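Local coordinates for protein putative peptidase (Parabacteroides merdae, PDB 4L8K) that probably hydrolyses peptide bonds, as a member of the S41 family of peptidases in the ClpP/crotonase clan, at residues G149-V154 against G308-K313. Sequence-based numbering, arbitrary orientation.
Sequences GLIFDV and GLLLAK
The backbone O of L310 accepts a hydrogen bond from NZ of K148, the residue just before strand 149-153, while the side chain of L310 reaches over the first residues of that strand. The helix 301-311 is ending here: A312 N turns to L309 O, three residues back, as the helix closes. Between the two segments themselves no hydrogen bond forms, and the leucine supplies more than half of the surface they bury together. With CG anti to the carbonyl carbon (chi1 -71°), L310 holds both methyls against the start of the strand. L310 CD2 lies 4.1 Å from G149 CA, an approach possible because G149 has no side chain on that face of the strand. L310 CD1 is 4.0 Å from G149 C. The same L310 CD1 lies 3.8 Å from L150 O. Nearest to it is I151 CG1, 3.7 Å from L310 CD1. The isoleucine runs at a slant to the leucine; with chi2 at 167° its CG1 arm is extended. I214 of strand 213-217 also touches L310, and I120 and Y122 of strand 120-125 touch I151. The helix end is thus laid on one side of the mixed sheet, over a strand hydrogen-bonded to parallel neighbours on both edges. This strand lies in the S41 family region, and parallel strands with helices packed on them are consistent with the alpha/beta fold of the ClpP/crotonase clan. Apolar contact does the joining here, and the bond from K148 probably offsets partial negative charge on a carbonyl at the helix C-terminus.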
loop_
_atom_site.group_PDB
_atom_site.type_symbol
_atom_site.label_atom_id
_atom_site.label_comp_id
_atom_site.label_asym_id
_atom_site.label_seq_id
_atom_site.Cartn_x
_atom_site.Cartn_y
_atom_site.Cartn_z
ATOM N N GLY A 149 -10.150 16.880 15.206
ATOM C CA GLY A 149 -9.376 15.776 14.656
ATOM C C GLY A 149 -9.263 15.831 13.161
ATOM O O GLY A 149 -9.881 16.678 12.520
ATOM N N LEU A 150 -8.479 14.895 12.605
ATOM C CA LEU A 150 -8.170 14.819 11.194
ATOM C C LEU A 150 -8.472 13.462 10.615
ATOM O O LEU A 150 -8.181 12.436 11.227
ATOM C CB LEU A 150 -6.664 15.140 11.000
ATOM C CG LEU A 150 -6.070 15.079 9.562
ATOM C CD1 LEU A 150 -6.349 16.370 8.822
ATOM C CD2 LEU A 150 -4.587 14.889 9.607
ATOM N N ILE A 151 -8.990 13.467 9.388
ATOM C CA ILE A 151 -9.185 12.268 8.579
ATOM C C ILE A 151 -8.147 12.371 7.450
ATOM O O ILE A 151 -8.147 13.368 6.699
ATOM C CB ILE A 151 -10.659 12.058 8.063
ATOM C CG1 ILE A 151 -11.657 11.878 9.235
ATOM C CG2 ILE A 151 -10.759 10.864 7.072
ATOM C CD1 ILE A 151 -13.203 11.996 8.808
ATOM N N PHE A 152 -7.223 11.381 7.377
ATOM C CA PHE A 152 -6.210 11.325 6.322
ATOM C C PHE A 152 -6.544 10.107 5.440
ATOM O O PHE A 152 -6.267 8.967 5.788
ATOM C CB PHE A 152 -4.766 11.297 6.885
ATOM C CG PHE A 152 -3.755 11.777 5.867
ATOM C CD1 PHE A 152 -3.263 10.913 4.885
ATOM C CD2 PHE A 152 -3.344 13.111 5.844
ATOM C CE1 PHE A 152 -2.349 11.369 3.922
ATOM C CE2 PHE A 152 -2.430 13.566 4.887
ATOM C CZ PHE A 152 -1.934 12.690 3.938
ATOM N N ASP A 153 -7.211 10.354 4.339
ATOM C CA ASP A 153 -7.724 9.292 3.466
ATOM C C ASP A 153 -6.733 8.944 2.353
ATOM O O ASP A 153 -6.480 9.760 1.452
ATOM C CB ASP A 153 -9.087 9.756 2.885
ATOM C CG ASP A 153 -9.916 8.737 2.124
ATOM O OD1 ASP A 153 -9.444 7.591 1.944
ATOM O OD2 ASP A 153 -11.037 9.083 1.715
ATOM N N VAL A 154 -6.202 7.705 2.406
ATOM C CA VAL A 154 -5.257 7.184 1.393
ATOM C C VAL A 154 -5.854 5.937 0.683
ATOM O O VAL A 154 -5.113 5.094 0.174
ATOM C CB VAL A 154 -3.832 6.901 1.954
ATOM C CG1 VAL A 154 -3.116 8.199 2.332
ATOM C CG2 VAL A 154 -3.857 5.895 3.110
ATOM N N GLY A 308 -17.807 10.031 13.230
ATOM C CA GLY A 308 -18.418 9.607 14.491
ATOM C C GLY A 308 -17.407 9.395 15.613
ATOM O O GLY A 308 -17.554 9.913 16.725
ATOM N N LEU A 309 -16.340 8.672 15.301
ATOM C CA LEU A 309 -15.263 8.386 16.248
ATOM C C LEU A 309 -14.552 9.657 16.735
ATOM O O LEU A 309 -14.368 9.807 17.930
ATOM C CB LEU A 309 -14.261 7.412 15.637
ATOM C CG LEU A 309 -13.207 6.847 16.572
ATOM C CD1 LEU A 309 -13.847 6.191 17.834
ATOM C CD2 LEU A 309 -12.358 5.841 15.828
ATOM N N LEU A 310 -14.182 10.563 15.822
ATOM C CA LEU A 310 -13.512 11.820 16.158
ATOM C C LEU A 310 -14.402 12.790 16.958
ATOM O O LEU A 310 -13.880 13.593 17.731
ATOM C CB LEU A 310 -13.018 12.527 14.892
ATOM C CG LEU A 310 -11.840 11.899 14.142
ATOM C CD1 LEU A 310 -11.606 12.611 12.828
ATOM C CD2 LEU A 310 -10.564 11.914 14.981
ATOM N N LEU A 311 -15.727 12.742 16.745
ATOM C CA LEU A 311 -16.694 13.597 17.442
ATOM C C LEU A 311 -17.096 13.006 18.787
ATOM O O LEU A 311 -17.665 13.727 19.613
ATOM C CB LEU A 311 -17.950 13.858 16.597
ATOM C CG LEU A 311 -17.771 14.766 15.374
ATOM C CD1 LEU A 311 -19.100 14.953 14.669
ATOM C CD2 LEU A 311 -17.105 16.127 15.731
ATOM N N ALA A 312 -16.823 11.699 19.008
ATOM C CA ALA A 312 -17.156 11.021 20.256
ATOM C C ALA A 312 -16.426 11.730 21.388
ATOM O O ALA A 312 -15.195 11.811 21.398
ATOM C CB ALA A 312 -16.808 9.544 20.175
ATOM N N LYS A 313 -17.223 12.439 22.212
ATOM C CA LYS A 313 -16.722 13.307 23.280
ATOM C C LYS A 313 -16.204 12.540 24.503
ATOM O O LYS A 313 -16.861 11.615 24.998
ATOM C CB LYS A 313 -17.773 14.361 23.705
ATOM C CG LYS A 313 -19.151 13.825 24.108
ATOM C CD LYS A 313 -20.220 14.921 24.054
ATOM C CE LYS A 313 -20.794 15.137 22.668
ATOM N NZ LYS A 313 -21.747 16.273 22.638
#